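Local coordinates for protein 3-polyprenyl-4-hydroxybenzoate decarboxylase and related decarboxylases (PDB 6H6X) that is HmfF, a UbiD-family decarboxylase that binds prenylated FMN and manganese, probably acts on aromatic acids and can run in reverse to carboxylate 2-furoic acid, at residues K50-P55 against M116-T121; E109-L114 against T276-R281; D140-V145 against F174-R179. The protein carries 8 engineered substitutions. All blocks are in the same frame, centred on the assembly; numbering follows the deposited sequence.

How the interactions relate
Interactions 1 and 2 are neighbours, with centres about 14 Å apart. They share the short helix 113-116: interaction 2 holds its start against strand 264-280, and interaction 1 holds the chain that leaves it against the loop 50-55. Along the chain their segments alternate. The two contacts touch through Met116, which packs on Val278 and His280, and through a probable hydrogen bond from Tyr52 to Leu114. Interaction 3 lies apart, its centre about 34 Å from that of interaction 1 and about 26 Å from that of interaction 2. Its two segments fall between those of interaction 2 in sequence. Interactions 2 and 3 both lie within the Rift-related region, while interaction 1 joins it to the N-terminal region.

Interaction 1: residues K50-P55 against M116-T121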
ATOM      1  N   LYS B  50      -9.412 -16.875 -29.990  1.00 85.40           N
ATOM      2  CA  LYS B  50      -9.728 -18.169 -30.543  1.00 89.82           C
ATOM      3  C   LYS B  50     -11.200 -18.194 -30.926  1.00 84.41           C
ATOM      4  O   LYS B  50     -12.075 -18.048 -30.066  1.00 69.74           O
ATOM      5  CB  LYS B  50      -9.413 -19.269 -29.533  1.00102.31           C
ATOM      6  CG  LYS B  50      -9.599 -20.684 -30.088  1.00106.26           C
ATOM      7  CD  LYS B  50      -9.023 -21.775 -29.185  1.00108.95           C
ATOM      8  CE  LYS B  50      -9.874 -22.085 -27.955  1.00109.16           C
ATOM      9  NZ  LYS B  50     -11.236 -22.594 -28.284  1.00102.87           N
ATOM     10  N   GLY B  51     -11.442 -18.369 -32.223  1.00 82.83           N
ATOM     11  CA  GLY B  51     -12.792 -18.533 -32.763  1.00 76.46           C
ATOM     12  C   GLY B  51     -13.355 -17.300 -33.449  1.00 70.81           C
ATOM     13  O   GLY B  51     -14.516 -17.328 -33.875  1.00 69.78           O
ATOM     14  N   TYR B  52     -12.555 -16.230 -33.555  1.00 62.97           N
ATOM     15  CA  TYR B  52     -13.070 -14.911 -33.960  1.00 64.02           C
ATOM     16  C   TYR B  52     -12.068 -14.091 -34.774  1.00 64.29           C
ATOM     17  O   TYR B  52     -10.872 -14.142 -34.514  1.00 62.39           O
ATOM     18  CB  TYR B  52     -13.426 -14.084 -32.704  1.00 60.38           C
ATOM     19  CG  TYR B  52     -14.516 -14.687 -31.845  1.00 55.05           C
ATOM     20  CD1 TYR B  52     -15.864 -14.482 -32.149  1.00 53.20           C
ATOM     21  CD2 TYR B  52     -14.204 -15.483 -30.748  1.00 47.19           C
ATOM     22  CE1 TYR B  52     -16.866 -15.035 -31.374  1.00 47.92           C
ATOM     23  CE2 TYR B  52     -15.199 -16.034 -29.976  1.00 44.13           C
ATOM     24  CZ  TYR B  52     -16.523 -15.798 -30.280  1.00 45.70           C
ATOM     25  OH  TYR B  52     -17.511 -16.358 -29.509  1.00 48.08           O
ATOM     26  N   ALA B  53     -12.556 -13.312 -35.742  1.00 64.65           N
ATOM     27  CA  ALA B  53     -11.721 -12.287 -36.394  1.00 68.87           C
ATOM     28  C   ALA B  53     -11.669 -10.992 -35.563  1.00 65.25           C
ATOM     29  O   ALA B  53     -10.756 -10.175 -35.724  1.00 55.36           O
ATOM     30  CB  ALA B  53     -12.243 -11.990 -37.796  1.00 79.14           C
ATOM     31  N   VAL B  54     -12.631 -10.815 -34.665  1.00 63.28           N
ATOM     32  CA  VAL B  54     -12.732  -9.557 -33.891  1.00 63.07           C
ATOM     33  C   VAL B  54     -11.732  -9.534 -32.715  1.00 46.49           C
ATOM     34  O   VAL B  54     -11.764 -10.427 -31.890  1.00 51.62           O
ATOM     35  CB  VAL B  54     -14.183  -9.395 -33.381  1.00 65.73           C
ATOM     36  CG1 VAL B  54     -14.310  -8.201 -32.417  1.00 70.16           C
ATOM     37  CG2 VAL B  54     -15.146  -9.288 -34.571  1.00 55.37           C
ATOM     38  N   PRO B  55     -10.868  -8.511 -32.615  1.00 44.80           N
ATOM     39  CA  PRO B  55     -10.038  -8.343 -31.433  1.00 48.38           C
ATOM     40  C   PRO B  55     -10.796  -7.819 -30.197  1.00 53.12           C
ATOM     41  O   PRO B  55     -11.930  -7.363 -30.338  1.00 43.53           O
ATOM     42  CB  PRO B  55      -8.988  -7.330 -31.866  1.00 44.88           C
ATOM     43  CG  PRO B  55      -9.597  -6.573 -32.930  1.00 49.75           C
ATOM     44  CD  PRO B  55     -10.649  -7.418 -33.576  1.00 48.46           C
ATOM     45  N   MET B 116     -20.883 -13.913 -33.451  1.00 78.53           N
ATOM     46  CA  MET B 116     -20.302 -12.669 -33.986  1.00 74.33           C
ATOM     47  C   MET B 116     -19.202 -12.077 -33.124  1.00 65.37           C
ATOM     48  O   MET B 116     -18.229 -11.498 -33.642  1.00 54.15           O
ATOM     49  CB  MET B 116     -21.371 -11.599 -34.118  1.00 81.92           C
ATOM     50  CG  MET B 116     -22.508 -11.923 -35.059  1.00 86.63           C
ATOM     51  SD  MET B 116     -23.795 -10.683 -34.885  1.00101.78           S
ATOM     52  CE  MET B 116     -22.837  -9.242 -35.277  1.00 89.91           C
ATOM     53  N   LEU B 117     -19.358 -12.199 -31.807  1.00 58.71           N
ATOM     54  CA  LEU B 117     -18.571 -11.372 -30.892  1.00 58.68           C
ATOM     55  C   LEU B 117     -17.826 -12.202 -29.856  1.00 55.00           C
ATOM     56  O   LEU B 117     -18.386 -13.140 -29.240  1.00 53.26           O
ATOM     57  CB  LEU B 117     -19.481 -10.405 -30.172  1.00 63.10           C
ATOM     58  CG  LEU B 117     -20.302  -9.456 -31.057  1.00 60.44           C
ATOM     59  CD1 LEU B 117     -21.168  -8.589 -30.170  1.00 59.05           C
ATOM     60  CD2 LEU B 117     -19.411  -8.612 -31.968  1.00 57.18           C
ATOM     61  N   PRO B 118     -16.563 -11.851 -29.636  1.00 46.07           N
ATOM     62  CA  PRO B 118     -15.723 -12.561 -28.694  1.00 47.95           C
ATOM     63  C   PRO B 118     -16.038 -12.151 -27.236  1.00 43.87           C
ATOM     64  O   PRO B 118     -15.224 -11.569 -26.584  1.00 48.90           O
ATOM     65  CB  PRO B 118     -14.329 -12.114 -29.107  1.00 50.21           C
ATOM     66  CG  PRO B 118     -14.537 -10.698 -29.574  1.00 49.12           C
ATOM     67  CD  PRO B 118     -15.848 -10.740 -30.288  1.00 49.92           C
ATOM     68  N   ILE B 119     -17.208 -12.512 -26.751  1.00 41.64           N
ATOM     69  CA  ILE B 119     -17.645 -12.088 -25.462  1.00 48.91           C
ATOM     70  C   ILE B 119     -16.974 -13.010 -24.460  1.00 55.07           C
ATOM     71  O   ILE B 119     -17.268 -14.197 -24.454  1.00 51.15           O
ATOM     72  CB  ILE B 119     -19.164 -12.147 -25.338  1.00 50.04           C
ATOM     73  CG1 ILE B 119     -19.785 -11.232 -26.388  1.00 49.36           C
ATOM     74  CG2 ILE B 119     -19.627 -11.763 -23.936  1.00 51.70           C
ATOM     75  CD1 ILE B 119     -21.243 -11.431 -26.578  1.00 51.02           C
ATOM     76  N   PRO B 120     -16.122 -12.456 -23.565  1.00 56.04           N
ATOM     77  CA  PRO B 120     -15.360 -13.283 -22.635  1.00 48.75           C
ATOM     78  C   PRO B 120     -16.141 -13.890 -21.513  1.00 45.10           C
ATOM     79  O   PRO B 120     -17.220 -13.411 -21.167  1.00 52.43           O
ATOM     80  CB  PRO B 120     -14.341 -12.295 -22.033  1.00 51.52           C
ATOM     81  CG  PRO B 120     -14.391 -11.066 -22.898  1.00 52.68           C
ATOM     82  CD  PRO B 120     -15.808 -11.028 -23.360  1.00 54.65           C
ATOM     83  N   THR B 121     -15.561 -14.930 -20.931  1.00 53.58           N
ATOM     84  CA  THR B 121     -15.981 -15.471 -19.629  1.00 53.81           C
ATOM     85  C   THR B 121     -14.882 -15.051 -18.660  1.00 50.05           C
ATOM     86  O   THR B 121     -13.685 -15.279 -18.915  1.00 45.62           O
ATOM     87  CB  THR B 121     -16.166 -16.995 -19.738  1.00 56.76           C
ATOM     88  OG1 THR B 121     -17.040 -17.262 -20.844  1.00 62.53           O
ATOM     89  CG2 THR B 121     -16.797 -17.560 -18.528  1.00 55.99           C
TER
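Tyr52 and Pro118 meet in a CH-pi contact that joins a loop of the N-terminal region to an inverse gamma turn centred on Pro118. Pro118 CA sits over the middle of the Tyr52 ring, 3.6 Å from its centroid and only 7° off the ring normal. Pro118 CB lies over the CD2 side of the ring, 3.7 Å from Tyr52 CD2. The carbonyl of Leu117 comes in obliquely, its O 3.2 Å from Tyr52 CE1. Val54 packs against another part of the proline: its CG1 is 3.7 Å from Pro118 CD, and the two side chains cross at about a right angle. This methyl is anti to the backbone N of Val54 (chi1 173°), which turns it to the proline ring. The hydroxyl of Tyr52 hydrogen-bonds to Leu114 O, which anchors the far end of the ring. An alanine in place of Tyr52 is likely to leave Pro118 CA without its aromatic cover and the carbonyl of Leu114 without its hydroxyl partner. Further out, Tyr286 of strand 286-287 packs on both Val54 and Pro118. The carbonyl O of Val54 also lies against the proline, 3.6 Å from Pro118 CG.

Interaction 2: residues E109-L114 against T276-R281; sequences ENIDLL and TAVTHR
The entry into the short helix 113-116 packs here on strand 264-280, part of the antiparallel sheet of the Rift-related region. Three branched aliphatic side chains, Ile111, Leu113 and Val278, make the contact, which is apolar and largely buried. Val278 CG2 is the methyl that both side chains share. It meets Leu113 CD2 at 3.7 Å and Ile111 CG2 at 4.1 Å, so one methyl touches a branch from each of the two residues. Val278 points toward the helix entry, and its rotamer turns CG2 to the two side chains. Both leucine and isoleucine cross the valine obliquely.

Ile111 also reaches the strand backbone. Its CG1 lies anti to its own carbonyl carbon (chi1 -67°), and the chain then runs on extended to CD1 (chi2 162°). This carries CD1 away from the valine, along the strand to the peptide that links Thr276 and Ala277. The strand is irregular at that point: Thr276 and Ala277 both face Glu243 of strand 240-246 in a classic beta bulge. The methyl therefore rests on the bulge itself.

Asp112 is the N-cap of the helix, and its OD1 caps a backbone N just beyond the segment. The cap falls between Ile111 and Leu113 in sequence, at the point where the helix begins. Thr276 OG1 turns elsewhere and bonds to Thr229. The tip of Ile111 ends 3.7 Å from the backbone: CD1 is that far from Ala277 N.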
ATOM      1  N   GLU B 109     -31.376 -10.398 -39.134  1.00 80.51           N
ATOM      2  CA  GLU B 109     -31.918 -11.758 -39.169  1.00 85.67           C
ATOM      3  C   GLU B 109     -30.844 -12.790 -38.862  1.00 84.00           C
ATOM      4  O   GLU B 109     -29.657 -12.587 -39.188  1.00 68.85           O
ATOM      5  CB  GLU B 109     -32.565 -12.035 -40.536  1.00 94.78           C
ATOM      6  CG  GLU B 109     -33.830 -11.214 -40.795  1.00102.49           C
ATOM      7  CD  GLU B 109     -34.837 -11.874 -41.725  1.00111.56           C
ATOM      8  OE1 GLU B 109     -34.435 -12.347 -42.811  1.00112.03           O
ATOM      9  OE2 GLU B 109     -36.034 -11.897 -41.364  1.00118.47           O
ATOM     10  N   ASN B 110     -31.273 -13.883 -38.222  1.00 84.69           N
ATOM     11  CA  ASN B 110     -30.380 -14.979 -37.783  1.00 90.60           C
ATOM     12  C   ASN B 110     -29.235 -14.459 -36.893  1.00 88.80           C
ATOM     13  O   ASN B 110     -28.042 -14.690 -37.121  1.00 78.42           O
ATOM     14  CB  ASN B 110     -29.890 -15.804 -38.987  1.00 92.92           C
ATOM     15  CG  ASN B 110     -31.026 -16.584 -39.653  1.00 98.57           C
ATOM     16  OD1 ASN B 110     -31.787 -17.283 -38.975  1.00108.04           O
ATOM     17  ND2 ASN B 110     -31.153 -16.462 -40.974  1.00 93.22           N
ATOM     18  N   ILE B 111     -29.642 -13.734 -35.865  1.00 88.39           N
ATOM     19  CA  ILE B 111     -28.700 -13.055 -34.992  1.00 81.93           C
ATOM     20  C   ILE B 111     -28.177 -14.070 -34.012  1.00 72.35           C
ATOM     21  O   ILE B 111     -28.972 -14.664 -33.271  1.00 64.06           O
ATOM     22  CB  ILE B 111     -29.380 -11.933 -34.190  1.00 81.28           C
ATOM     23  CG1 ILE B 111     -29.843 -10.799 -35.114  1.00 77.60           C
ATOM     24  CG2 ILE B 111     -28.427 -11.393 -33.125  1.00 82.33           C
ATOM     25  CD1 ILE B 111     -30.873  -9.885 -34.479  1.00 69.98           C
ATOM     26  N   ASP B 112     -26.857 -14.230 -33.984  1.00 70.32           N
ATOM     27  CA  ASP B 112     -26.193 -15.072 -32.984  1.00 79.92           C
ATOM     28  C   ASP B 112     -25.020 -14.306 -32.353  1.00 67.83           C
ATOM     29  O   ASP B 112     -23.929 -14.199 -32.971  1.00 52.27           O
ATOM     30  CB  ASP B 112     -25.723 -16.403 -33.620  1.00 90.75           C
ATOM     31  CG  ASP B 112     -25.333 -17.474 -32.568  1.00100.80           C
ATOM     32  OD1 ASP B 112     -24.827 -17.145 -31.466  1.00106.09           O
ATOM     33  OD2 ASP B 112     -25.519 -18.668 -32.855  1.00103.81           O
ATOM     34  N   LEU B 113     -25.237 -13.809 -31.124  1.00 60.47           N
ATOM     35  CA  LEU B 113     -24.262 -12.899 -30.486  1.00 59.23           C
ATOM     36  C   LEU B 113     -22.913 -13.562 -30.248  1.00 57.94           C
ATOM     37  O   LEU B 113     -21.866 -13.020 -30.648  1.00 63.50           O
ATOM     38  CB  LEU B 113     -24.802 -12.313 -29.186  1.00 60.07           C
ATOM     39  CG  LEU B 113     -25.950 -11.307 -29.286  1.00 62.61           C
ATOM     40  CD1 LEU B 113     -26.338 -10.906 -27.879  1.00 67.49           C
ATOM     41  CD2 LEU B 113     -25.605 -10.067 -30.104  1.00 61.97           C
ATOM     42  N   LEU B 114     -22.939 -14.757 -29.645  1.00 65.37           N
ATOM     43  CA  LEU B 114     -21.699 -15.519 -29.435  1.00 71.24           C
ATOM     44  C   LEU B 114     -20.940 -15.916 -30.685  1.00 74.16           C
ATOM     45  O   LEU B 114     -19.713 -16.073 -30.610  1.00 78.33           O
ATOM     46  CB  LEU B 114     -21.913 -16.774 -28.578  1.00 72.83           C
ATOM     47  CG  LEU B 114     -21.588 -16.684 -27.082  1.00 81.19           C
ATOM     48  CD1 LEU B 114     -21.462 -18.095 -26.490  1.00 84.59           C
ATOM     49  CD2 LEU B 114     -20.309 -15.894 -26.779  1.00 83.62           C
ATOM     50  N   THR B 276     -33.048  -7.459 -31.258  1.00 71.35           N
ATOM     51  CA  THR B 276     -33.704  -7.307 -32.554  1.00 63.82           C
ATOM     52  C   THR B 276     -32.775  -6.837 -33.670  1.00 61.27           C
ATOM     53  O   THR B 276     -33.157  -6.874 -34.829  1.00 66.63           O
ATOM     54  CB  THR B 276     -34.896  -6.362 -32.443  1.00 66.63           C
ATOM     55  OG1 THR B 276     -34.466  -5.072 -31.990  1.00 77.74           O
ATOM     56  CG2 THR B 276     -35.917  -6.923 -31.432  1.00 69.32           C
ATOM     57  N   ALA B 277     -31.548  -6.442 -33.337  1.00 56.02           N
ATOM     58  CA  ALA B 277     -30.561  -6.098 -34.335  1.00 46.38           C
ATOM     59  C   ALA B 277     -29.203  -5.816 -33.721  1.00 49.27           C
ATOM     60  O   ALA B 277     -29.106  -5.481 -32.556  1.00 54.62           O
ATOM     61  CB  ALA B 277     -31.013  -4.863 -35.126  1.00 55.01           C
ATOM     62  N   VAL B 278     -28.173  -5.895 -34.552  1.00 48.02           N
ATOM     63  CA  VAL B 278     -26.832  -5.620 -34.199  1.00 47.09           C
ATOM     64  C   VAL B 278     -26.255  -4.829 -35.332  1.00 47.37           C
ATOM     65  O   VAL B 278     -26.382  -5.248 -36.435  1.00 51.02           O
ATOM     66  CB  VAL B 278     -25.979  -6.915 -34.083  1.00 52.06           C
ATOM     67  CG1 VAL B 278     -24.499  -6.580 -33.911  1.00 52.76           C
ATOM     68  CG2 VAL B 278     -26.462  -7.785 -32.934  1.00 56.14           C
ATOM     69  N   THR B 279     -25.579  -3.708 -35.060  1.00 49.66           N
ATOM     70  CA  THR B 279     -24.836  -2.976 -36.094  1.00 47.82           C
ATOM     71  C   THR B 279     -23.453  -2.727 -35.596  1.00 44.40           C
ATOM     72  O   THR B 279     -23.213  -2.590 -34.388  1.00 56.63           O
ATOM     73  CB  THR B 279     -25.509  -1.609 -36.508  1.00 50.05           C
ATOM     74  OG1 THR B 279     -25.273  -0.595 -35.524  1.00 53.61           O
ATOM     75  CG2 THR B 279     -27.021  -1.750 -36.658  1.00 53.71           C
ATOM     76  N   HIS B 280     -22.514  -2.651 -36.515  1.00 43.61           N
ATOM     77  CA  HIS B 280     -21.154  -2.448 -36.131  1.00 45.29           C
ATOM     78  C   HIS B 280     -20.343  -1.834 -37.205  1.00 45.32           C
ATOM     79  O   HIS B 280     -20.721  -1.860 -38.366  1.00 53.62           O
ATOM     80  CB  HIS B 280     -20.505  -3.753 -35.596  1.00 51.59           C
ATOM     81  CG  HIS B 280     -20.427  -4.875 -36.571  1.00 50.58           C
ATOM     82  ND1 HIS B 280     -19.403  -4.998 -37.492  1.00 48.74           N
ATOM     83  CD2 HIS B 280     -21.224  -5.955 -36.743  1.00 55.55           C
ATOM     84  CE1 HIS B 280     -19.595  -6.102 -38.205  1.00 57.92           C
ATOM     85  NE2 HIS B 280     -20.706  -6.691 -37.779  1.00 56.20           N
ATOM     86  N   ARG B 281     -19.227  -1.242 -36.804  1.00 40.07           N
ATOM     87  CA  ARG B 281     -18.185  -0.920 -37.733  1.00 43.55           C
ATOM     88  C   ARG B 281     -17.674  -2.167 -38.474  1.00 58.45           C
ATOM     89  O   ARG B 281     -17.666  -3.338 -37.955  1.00 46.80           O
ATOM     90  CB  ARG B 281     -16.979  -0.337 -37.031  1.00 44.46           C
ATOM     91  CG  ARG B 281     -17.142   1.066 -36.537  1.00 48.90           C
ATOM     92  CD  ARG B 281     -15.873   1.492 -35.897  1.00 44.36           C
ATOM     93  NE  ARG B 281     -15.992   2.790 -35.297  1.00 48.13           N
ATOM     94  CZ  ARG B 281     -15.330   3.900 -35.669  1.00 55.12           C
ATOM     95  NH1 ARG B 281     -14.469   3.919 -36.675  1.00 56.13           N
ATOM     96  NH2 ARG B 281     -15.548   5.044 -35.010  1.00 54.48           N
TER

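Interaction 3: residues D140-V145 against F174-R179; sequences DPDSGV and FGKAER
Lys176 is the main link from helix 169-179 to the loop 140-145, and Asp140, Pro141 and Asp142 all touch it. Its amine forms a salt bridge with Asp140, with Lys176 NZ 3.0 Å from Asp140 OD2 and on the syn lone pair of that oxygen. A second, weak bond runs from Lys176 NZ to Asp140 OD1 at 3.3 Å, so the amine leans mainly on OD2 and only weakly on OD1. The lysine chain bends at chi3 (106°), which turns its end across to the aspartate. Along the way Lys176 CE passes Asp142 OD2 at 3.3 Å. Asp142 OD2 itself stays 4.5 Å from Lys176 NZ, too far for a salt bridge, but its charge would probably still add to the hold on the amine. Nearer the helix, Lys176 CB packs against Pro141 CG at 3.8 Å.

Ala177 comes next. Its backbone N and its methyl both lie near the same proline carbon, with Pro141 CG 4.4 Å from Ala177 CB. Glu178 turns to Arg251 and Gly249 instead.

The loop is tied together by the same aspartate. Asp140 OD1 takes the backbone N of Asp142 on its anti lone pair and that of Ser143 from above the carboxylate plane, the latter nearly straight at 172°. Asp140 also packs on His172 and Phe173 of the helix, and its side chain is about 10 Å from the bound manganese. The arrangement is an Asx turn and Asx motif in the connection between antiparallel strands 130-139 and 146-157, pinned to a neighbouring helix by a lysine.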
ATOM      1  N   ASP B 140     -37.738   6.994 -20.893  1.00 78.76           N
ATOM      2  CA  ASP B 140     -38.882   6.827 -19.997  1.00 84.62           C
ATOM      3  C   ASP B 140     -40.124   6.726 -20.902  1.00 85.35           C
ATOM      4  O   ASP B 140     -40.392   7.610 -21.729  1.00 68.08           O
ATOM      5  CB  ASP B 140     -38.956   8.020 -19.031  1.00 89.87           C
ATOM      6  CG  ASP B 140     -39.976   7.836 -17.903  1.00 93.19           C
ATOM      7  OD1 ASP B 140     -41.146   7.578 -18.214  1.00 99.87           O
ATOM      8  OD2 ASP B 140     -39.629   7.997 -16.703  1.00 91.06           O
ATOM      9  N   PRO B 141     -40.855   5.611 -20.801  1.00 91.16           N
ATOM     10  CA  PRO B 141     -41.989   5.441 -21.703  1.00 99.73           C
ATOM     11  C   PRO B 141     -43.161   6.447 -21.494  1.00108.11           C
ATOM     12  O   PRO B 141     -43.966   6.603 -22.406  1.00104.84           O
ATOM     13  CB  PRO B 141     -42.407   3.985 -21.455  1.00 96.76           C
ATOM     14  CG  PRO B 141     -42.003   3.709 -20.046  1.00 92.80           C
ATOM     15  CD  PRO B 141     -40.768   4.536 -19.794  1.00 91.16           C
ATOM     16  N   ASP B 142     -43.232   7.136 -20.345  1.00116.33           N
ATOM     17  CA  ASP B 142     -44.242   8.208 -20.103  1.00114.43           C
ATOM     18  C   ASP B 142     -43.693   9.631 -20.261  1.00106.86           C
ATOM     19  O   ASP B 142     -44.318  10.438 -20.921  1.00120.26           O
ATOM     20  CB  ASP B 142     -44.884   8.089 -18.704  1.00110.44           C
ATOM     21  CG  ASP B 142     -45.605   6.750 -18.478  1.00111.02           C
ATOM     22  OD1 ASP B 142     -46.041   6.102 -19.467  1.00101.57           O
ATOM     23  OD2 ASP B 142     -45.740   6.334 -17.296  1.00113.83           O
ATOM     24  N   SER B 143     -42.554   9.946 -19.642  1.00 99.62           N
ATOM     25  CA  SER B 143     -41.972  11.303 -19.705  1.00 91.57           C
ATOM     26  C   SER B 143     -41.011  11.535 -20.888  1.00 94.70           C
ATOM     27  O   SER B 143     -40.635  12.678 -21.171  1.00 77.37           O
ATOM     28  CB  SER B 143     -41.268  11.644 -18.383  1.00 93.36           C
ATOM     29  OG  SER B 143     -39.907  11.253 -18.374  1.00 94.06           O
ATOM     30  N   GLY B 144     -40.567  10.457 -21.539  1.00 96.63           N
ATOM     31  CA  GLY B 144     -39.657  10.552 -22.690  1.00 90.50           C
ATOM     32  C   GLY B 144     -38.190  10.905 -22.429  1.00 77.97           C
ATOM     33  O   GLY B 144     -37.419  10.975 -23.362  1.00 79.98           O
ATOM     34  N   VAL B 145     -37.793  11.151 -21.188  1.00 72.83           N
ATOM     35  CA  VAL B 145     -36.395  11.468 -20.904  1.00 71.98           C
ATOM     36  C   VAL B 145     -35.436  10.266 -21.119  1.00 63.60           C
ATOM     37  O   VAL B 145     -35.814   9.098 -20.928  1.00 49.72           O
ATOM     38  CB  VAL B 145     -36.200  12.039 -19.477  1.00 83.76           C
ATOM     39  CG1 VAL B 145     -36.981  13.347 -19.314  1.00 85.40           C
ATOM     40  CG2 VAL B 145     -36.548  10.999 -18.395  1.00 84.31           C
ATOM     41  N   PHE B 174     -38.359   0.691 -16.607  1.00 64.96           N
ATOM     42  CA  PHE B 174     -38.812  -0.647 -16.942  1.00 69.41           C
ATOM     43  C   PHE B 174     -40.113  -0.929 -16.180  1.00 85.04           C
ATOM     44  O   PHE B 174     -41.039  -1.499 -16.743  1.00 89.46           O
ATOM     45  CB  PHE B 174     -37.742  -1.659 -16.569  1.00 68.56           C
ATOM     46  CG  PHE B 174     -38.124  -3.079 -16.824  1.00 68.60           C
ATOM     47  CD1 PHE B 174     -38.570  -3.479 -18.075  1.00 77.77           C
ATOM     48  CD2 PHE B 174     -38.050  -4.019 -15.812  1.00 69.20           C
ATOM     49  CE1 PHE B 174     -38.932  -4.800 -18.316  1.00 79.48           C
ATOM     50  CE2 PHE B 174     -38.409  -5.351 -16.052  1.00 75.00           C
ATOM     51  CZ  PHE B 174     -38.833  -5.740 -17.314  1.00 75.77           C
ATOM     52  N   GLY B 175     -40.172  -0.508 -14.913  1.00 93.66           N
ATOM     53  CA  GLY B 175     -41.385  -0.570 -14.087  1.00 94.64           C
ATOM     54  C   GLY B 175     -42.593  -0.038 -14.825  1.00101.99           C
ATOM     55  O   GLY B 175     -43.616  -0.717 -14.896  1.00106.93           O
ATOM     56  N   LYS B 176     -42.437   1.148 -15.419  1.00 97.75           N
ATOM     57  CA  LYS B 176     -43.511   1.811 -16.157  1.00 90.53           C
ATOM     58  C   LYS B 176     -43.894   1.071 -17.424  1.00 92.24           C
ATOM     59  O   LYS B 176     -45.076   1.008 -17.749  1.00 98.58           O
ATOM     60  CB  LYS B 176     -43.174   3.286 -16.467  1.00 85.20           C
ATOM     61  CG  LYS B 176     -43.256   4.188 -15.241  1.00 82.22           C
ATOM     62  CD  LYS B 176     -42.297   5.386 -15.277  1.00 89.16           C
ATOM     63  CE  LYS B 176     -42.966   6.735 -15.563  1.00 83.04           C
ATOM     64  NZ  LYS B 176     -42.124   7.880 -15.087  1.00 84.12           N
ATOM     65  N   ALA B 177     -42.921   0.496 -18.130  1.00 96.35           N
ATOM     66  CA  ALA B 177     -43.223  -0.297 -19.319  1.00 95.25           C
ATOM     67  C   ALA B 177     -43.986  -1.558 -18.949  1.00 98.25           C
ATOM     68  O   ALA B 177     -44.899  -1.960 -19.668  1.00106.46           O
ATOM     69  CB  ALA B 177     -41.956  -0.660 -20.086  1.00 93.97           C
ATOM     70  N   GLU B 178     -43.625  -2.202 -17.848  1.00102.76           N
ATOM     71  CA  GLU B 178     -44.282  -3.474 -17.554  1.00109.86           C
ATOM     72  C   GLU B 178     -45.642  -3.343 -16.841  1.00111.84           C
ATOM     73  O   GLU B 178     -46.475  -4.222 -17.013  1.00122.41           O
ATOM     74  CB  GLU B 178     -43.318  -4.549 -17.018  1.00103.66           C
ATOM     75  CG  GLU B 178     -42.969  -4.623 -15.550  1.00 99.81           C
ATOM     76  CD  GLU B 178     -41.998  -5.785 -15.272  1.00 99.37           C
ATOM     77  OE1 GLU B 178     -41.843  -6.725 -16.110  1.00 87.37           O
ATOM     78  OE2 GLU B 178     -41.370  -5.768 -14.198  1.00 99.98           O
ATOM     79  N   ARG B 179     -45.920  -2.227 -16.161  1.00111.82           N
ATOM     80  CA  ARG B 179     -47.317  -1.905 -15.754  1.00114.47           C
ATOM     81  C   ARG B 179     -48.263  -1.690 -16.928  1.00117.02           C
ATOM     82  O   ARG B 179     -49.434  -2.008 -16.823  1.00138.18           O
ATOM     83  CB  ARG B 179     -47.405  -0.684 -14.844  1.00112.17           C
ATOM     84  CG  ARG B 179     -47.069  -1.018 -13.415  1.00113.10           C
ATOM     85  CD  ARG B 179     -47.073   0.215 -12.522  1.00114.46           C
ATOM     86  NE  ARG B 179     -45.880   0.195 -11.676  1.00119.39           N
ATOM     87  CZ  ARG B 179     -44.798   0.968 -11.808  1.00117.05           C
ATOM     88  NH1 ARG B 179     -44.715   1.928 -12.737  1.00117.73           N
ATOM     89  NH2 ARG B 179     -43.785   0.789 -10.966  1.00111.09           N
TER